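Local structure of myosin-4 (Saccharomyces cerevisiae, 3MMI) at residues 60-65 and 76-81; 114-119 and 140-145. The protein is a type V actin motor recruited through SHE3 to mRNAs such as ASH1, helping restrict certain proteins to the bud and daughter cell. One frame throughout, in Å; residues are numbered along the deposited sequence.

Contact 1. Residues 60-65 and 76-81; sequences TVVSSL and KFISKV
Val61 and Phe77 meet across an antiparallel helical hairpin, formed by consecutive helices 53-67 and 71-91 in the all-helical globular tail of this type V myosin. The short axes run at 164° and come no nearer than 10.5 Å, a spacing that leaves room for an aromatic side chain and illustrates how one ring can fill the gap between two helices. The ring is held by CH-pi contact: Val61 CG1 sits over one face of Phe77, 3.6 Å from the ring centroid and only 15° off the normal. On the opposite face lies Val81 CG2, from one turn further along the ring's own helix, so valine methyls sandwich the phenyl group. With CG anti to the backbone N (chi1 162°), the Phe77 ring slants across the gap, leaning toward the C-terminal end of its own helix, where Val81 lies.

The remaining contacts are purely apolar, with no hydrogen bond between the segments. Leu65 CD1 approaches Phe77 CB loosely, at 4.4 Å, nearer the root of the aromatic side chain. Helix 26-37 adds to this packing: Tyr29 touches Val61 and Leu65, while Thr30 and Val33 touch Phe77. Val62 supplies a second row, its side chain crossing that of Ile78 at about a right angle. A single methyl does double duty here: Val62 CG2 lies in plane at the ring edge, 3.8 Å from Phe77 CE2, and also packs 3.5 Å from Ile78 CG1 and 3.6 Å from Ile78 CD1.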
loop_
_atom_site.group_PDB
_atom_site.type_symbol
_atom_site.label_atom_id
_atom_site.label_comp_id
_atom_site.label_asym_id
_atom_site.label_seq_id
_atom_site.Cartn_x
_atom_site.Cartn_y
_atom_site.Cartn_z
ATOM N N THR A 60 0.365 28.568 1.976
ATOM C CA THR A 60 0.424 30.032 2.024
ATOM C C THR A 60 1.000 30.596 0.747
ATOM O O THR A 60 0.450 31.507 0.230
ATOM C CB THR A 60 1.234 30.571 3.237
ATOM O OG1 THR A 60 0.542 30.275 4.460
ATOM C CG2 THR A 60 1.414 32.063 3.126
ATOM N N VAL A 61 2.086 30.034 0.234
ATOM C CA VAL A 61 2.713 30.603 -0.949
ATOM C C VAL A 61 1.763 30.377 -2.131
ATOM O O VAL A 61 1.436 31.325 -2.870
ATOM C CB VAL A 61 4.078 29.982 -1.255
ATOM C CG1 VAL A 61 4.603 30.474 -2.555
ATOM C CG2 VAL A 61 5.065 30.269 -0.162
ATOM N N VAL A 62 1.323 29.120 -2.318
ATOM C CA VAL A 62 0.390 28.828 -3.431
ATOM C C VAL A 62 -0.845 29.687 -3.415
ATOM O O VAL A 62 -1.214 30.251 -4.467
ATOM C CB VAL A 62 -0.118 27.355 -3.454
ATOM C CG1 VAL A 62 -1.165 27.176 -4.490
ATOM C CG2 VAL A 62 1.039 26.387 -3.638
ATOM N N SER A 63 -1.527 29.755 -2.270
ATOM C CA SER A 63 -2.662 30.688 -2.275
ATOM C C SER A 63 -2.381 32.184 -2.495
ATOM O O SER A 63 -3.206 32.824 -3.125
ATOM C CB SER A 63 -3.679 30.474 -1.174
ATOM O OG SER A 63 -3.363 31.229 -0.081
ATOM N N SER A 64 -1.230 32.712 -2.065
ATOM C CA SER A 64 -0.890 34.125 -2.415
ATOM C C SER A 64 -0.788 34.226 -3.925
ATOM O O SER A 64 -1.504 34.982 -4.551
ATOM C CB SER A 64 0.418 34.603 -1.736
ATOM O OG SER A 64 0.720 35.943 -2.107
ATOM N N LEU A 65 0.064 33.401 -4.505
ATOM C CA LEU A 65 0.275 33.374 -5.943
ATOM C C LEU A 65 -1.012 33.252 -6.745
ATOM O O LEU A 65 -1.158 33.894 -7.761
ATOM C CB LEU A 65 1.222 32.254 -6.318
ATOM C CG LEU A 65 2.685 32.414 -5.945
ATOM C CD1 LEU A 65 3.385 31.064 -6.060
ATOM C CD2 LEU A 65 3.401 33.412 -6.893
ATOM N N LYS A 76 5.032 26.210 -11.160
ATOM C CA LYS A 76 6.480 25.910 -11.097
ATOM C C LYS A 76 6.895 25.696 -9.646
ATOM O O LYS A 76 7.745 24.864 -9.316
ATOM C CB LYS A 76 7.339 27.010 -11.802
ATOM N N PHE A 77 6.352 26.516 -8.783
ATOM C CA PHE A 77 6.729 26.493 -7.377
ATOM C C PHE A 77 6.268 25.119 -6.808
ATOM O O PHE A 77 7.020 24.405 -6.129
ATOM C CB PHE A 77 6.014 27.647 -6.646
ATOM C CG PHE A 77 5.976 27.489 -5.152
ATOM C CD1 PHE A 77 7.135 27.677 -4.371
ATOM C CD2 PHE A 77 4.790 27.115 -4.509
ATOM C CE1 PHE A 77 7.123 27.504 -2.973
ATOM C CE2 PHE A 77 4.751 26.920 -3.104
ATOM C CZ PHE A 77 5.918 27.107 -2.338
ATOM N N ILE A 78 5.017 24.768 -7.103
ATOM C CA ILE A 78 4.446 23.506 -6.644
ATOM C C ILE A 78 5.235 22.329 -7.211
ATOM O O ILE A 78 5.523 21.373 -6.495
ATOM C CB ILE A 78 2.926 23.367 -7.024
ATOM C CG1 ILE A 78 2.011 23.912 -5.917
ATOM C CG2 ILE A 78 2.576 21.944 -7.125
ATOM C CD1 ILE A 78 2.199 23.126 -4.580
ATOM N N SER A 79 5.627 22.411 -8.494
ATOM C CA SER A 79 6.500 21.340 -9.071
ATOM C C SER A 79 7.768 21.125 -8.304
ATOM O O SER A 79 8.026 19.974 -7.902
ATOM C CB SER A 79 6.802 21.541 -10.560
ATOM O OG SER A 79 5.559 21.573 -11.265
ATOM N N LYS A 80 8.537 22.202 -8.058
ATOM C CA LYS A 80 9.796 22.053 -7.341
ATOM C C LYS A 80 9.529 21.465 -5.944
ATOM O O LYS A 80 10.228 20.544 -5.516
ATOM C CB LYS A 80 10.616 23.393 -7.249
ATOM N N VAL A 81 8.558 22.019 -5.227
ATOM C CA VAL A 81 8.220 21.529 -3.893
ATOM C C VAL A 81 7.855 20.000 -3.853
ATOM O O VAL A 81 8.347 19.234 -3.036
ATOM C CB VAL A 81 7.042 22.327 -3.305
ATOM C CG1 VAL A 81 6.337 21.503 -2.256
ATOM C CG2 VAL A 81 7.541 23.637 -2.705
#

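Contact 2. Residues 114-119 and 140-145; sequences FAANQK and DLENET
The Glu142 carboxylate is met at its OE1 end by Lys119 and to one side of its plane by Ala116, whose CB lies 3.7 Å from Glu142 OE1. The other flat group, the Phe114 ring, carries Gln118 CG on one face, 3.4 Å above the ring plane and offset toward the rim; this packing stays within one helix.

The polar part of the contact is a salt bridge in which Lys119 NZ donates to Glu142 OE1 at 3.0 Å, arriving nearly in line with the C-O bond. The two side chains approach at about a right angle. Glu142 is extended, with CG anti to its backbone N (chi1 175°), whereas the lysine bends in its outer torsions to bring the ammonium group round to the oxygen. Were Glu142 replaced by an alanine, the Lys119 ammonium would probably lose its carboxylate mate and the long chain would be freer to turn.

Beneath the bridge, small side chains make close packing possible, a good example of alanine-mediated helix approach. The antiparallel axes come within 8.6 Å, and Ala115 CA is 5.3 Å from Glu142 CA. Ala115 CB rests against the opposing helix, 3.7 Å from Glu142 N, with Leu141 CD2 beside it at 3.8 Å.

Helices 111-119 and 132-168 thus pair side by side. Lys119 also packs on Leu135, Leu138 and Asn139 of the longer helix, Thr145 touches Leu111 and Pro112, and Phe114 reaches helix 53-67 at Thr59 and Ser63.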
loop_
_atom_site.group_PDB
_atom_site.type_symbol
_atom_site.label_atom_id
_atom_site.label_comp_id
_atom_site.label_asym_id
_atom_site.label_seq_id
_atom_site.Cartn_x
_atom_site.Cartn_y
_atom_site.Cartn_z
ATOM N N PHE A 114 -6.987 21.244 -0.383
ATOM C CA PHE A 114 -6.630 22.690 -0.351
ATOM C C PHE A 114 -7.073 23.259 -1.684
ATOM O O PHE A 114 -7.905 24.137 -1.690
ATOM C CB PHE A 114 -5.121 22.888 -0.136
ATOM C CG PHE A 114 -4.603 24.237 -0.600
ATOM C CD1 PHE A 114 -4.928 25.402 0.116
ATOM C CD2 PHE A 114 -3.806 24.341 -1.726
ATOM C CE1 PHE A 114 -4.476 26.663 -0.305
ATOM C CE2 PHE A 114 -3.331 25.601 -2.165
ATOM C CZ PHE A 114 -3.666 26.762 -1.451
ATOM N N ALA A 115 -6.613 22.658 -2.807
ATOM C CA ALA A 115 -7.029 23.058 -4.156
ATOM C C ALA A 115 -8.534 23.083 -4.335
ATOM O O ALA A 115 -9.080 24.028 -4.919
ATOM C CB ALA A 115 -6.350 22.191 -5.301
ATOM N N ALA A 116 -9.215 22.067 -3.805
ATOM C CA ALA A 116 -10.694 22.019 -3.866
ATOM C C ALA A 116 -11.292 23.124 -3.068
ATOM O O ALA A 116 -12.278 23.741 -3.547
ATOM C CB ALA A 116 -11.260 20.680 -3.367
ATOM N N ASN A 117 -10.754 23.373 -1.848
ATOM C CA ASN A 117 -11.234 24.537 -1.066
ATOM C C ASN A 117 -10.810 25.931 -1.640
ATOM O O ASN A 117 -11.456 26.900 -1.402
ATOM C CB ASN A 117 -10.958 24.452 0.471
ATOM C CG ASN A 117 -11.699 25.620 1.284
ATOM O OD1 ASN A 117 -11.078 26.632 1.697
ATOM N ND2 ASN A 117 -13.033 25.500 1.407
ATOM N N GLN A 118 -9.712 26.031 -2.368
ATOM C CA GLN A 118 -9.373 27.296 -2.959
ATOM C C GLN A 118 -10.435 27.636 -3.970
ATOM O O GLN A 118 -10.729 28.775 -4.222
ATOM C CB GLN A 118 -8.006 27.255 -3.616
ATOM C CG GLN A 118 -6.945 27.487 -2.628
ATOM C CD GLN A 118 -6.896 28.909 -2.139
ATOM O OE1 GLN A 118 -7.125 29.196 -0.966
ATOM N NE2 GLN A 118 -6.540 29.812 -3.051
ATOM N N LYS A 119 -11.023 26.646 -4.596
ATOM C CA LYS A 119 -11.719 26.988 -5.785
ATOM C C LYS A 119 -13.123 27.416 -5.421
ATOM O O LYS A 119 -13.834 28.155 -6.153
ATOM C CB LYS A 119 -11.598 25.873 -6.829
ATOM C CG LYS A 119 -12.525 24.728 -6.731
ATOM C CD LYS A 119 -12.499 24.066 -8.101
ATOM C CE LYS A 119 -12.397 22.540 -8.008
ATOM N NZ LYS A 119 -10.977 22.052 -7.595
ATOM N N ASP A 140 -6.941 21.471 -11.955
ATOM C CA ASP A 140 -5.843 20.694 -12.434
ATOM C C ASP A 140 -4.915 20.448 -11.294
ATOM O O ASP A 140 -4.303 19.386 -11.243
ATOM C CB ASP A 140 -5.136 21.441 -13.537
ATOM C CG ASP A 140 -4.031 20.668 -14.172
ATOM O OD1 ASP A 140 -4.284 19.690 -14.891
ATOM O OD2 ASP A 140 -2.891 21.041 -13.987
ATOM N N LEU A 141 -4.789 21.432 -10.388
ATOM C CA LEU A 141 -3.847 21.323 -9.275
ATOM C C LEU A 141 -4.318 20.131 -8.417
ATOM O O LEU A 141 -3.535 19.325 -7.934
ATOM C CB LEU A 141 -3.788 22.657 -8.490
ATOM C CG LEU A 141 -2.994 22.682 -7.189
ATOM C CD1 LEU A 141 -1.531 22.494 -7.456
ATOM C CD2 LEU A 141 -3.219 23.988 -6.421
ATOM N N GLU A 142 -5.619 20.047 -8.256
ATOM C CA GLU A 142 -6.189 19.027 -7.454
ATOM C C GLU A 142 -5.933 17.597 -8.045
ATOM O O GLU A 142 -5.502 16.689 -7.335
ATOM C CB GLU A 142 -7.656 19.255 -7.287
ATOM C CG GLU A 142 -8.243 18.108 -6.556
ATOM C CD GLU A 142 -9.710 18.276 -6.306
ATOM O OE1 GLU A 142 -10.215 19.327 -6.594
ATOM O OE2 GLU A 142 -10.411 17.393 -5.774
ATOM N N ASN A 143 -6.094 17.429 -9.350
ATOM C CA ASN A 143 -5.835 16.130 -9.922
ATOM C C ASN A 143 -4.366 15.794 -9.933
ATOM O O ASN A 143 -3.997 14.652 -9.607
ATOM C CB ASN A 143 -6.437 15.942 -11.326
ATOM C CG ASN A 143 -7.945 16.248 -11.386
ATOM O OD1 ASN A 143 -8.712 15.920 -10.486
ATOM N ND2 ASN A 143 -8.372 16.893 -12.486
ATOM N N GLU A 144 -3.538 16.760 -10.254
ATOM C CA GLU A 144 -2.123 16.491 -10.381
ATOM C C GLU A 144 -1.388 16.271 -9.055
ATOM O O GLU A 144 -0.458 15.521 -8.970
ATOM C CB GLU A 144 -1.460 17.616 -11.162
ATOM C CG GLU A 144 -1.735 17.502 -12.623
ATOM C CD GLU A 144 -0.866 16.464 -13.252
ATOM O OE1 GLU A 144 0.401 16.556 -13.051
ATOM O OE2 GLU A 144 -1.466 15.591 -13.932
ATOM N N THR A 145 -1.774 17.027 -8.048
ATOM C CA THR A 145 -1.252 16.878 -6.705
ATOM C C THR A 145 -1.632 15.435 -6.165
ATOM O O THR A 145 -0.810 14.709 -5.615
ATOM C CB THR A 145 -1.874 18.055 -5.942
ATOM O OG1 THR A 145 -0.888 19.088 -5.696
ATOM C CG2 THR A 145 -2.563 17.681 -4.805
#

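How the contacts relate
Followed from the N terminus, the chain runs down helix 53-67, turns, and returns in helix 71-91, where contact 1 closes a loop of ten intervening residues. It then passes through helix 97-108 into helix 111-119, and contact 2 closes a longer loop, partly unmodelled, on reaching helix 132-168. The two loops are in series, neither nested nor crossed, yet their centres lie only about 12 Å apart. Side chains join them directly: Val62 CG1 packs 3.5 Å from Phe114 CE2, and Ile78 CG1 lies 4.1 Å from Leu141 CD1. The hairpin of 53-67 and 71-91 thus packs pair against pair on helices 111-119 and 132-168.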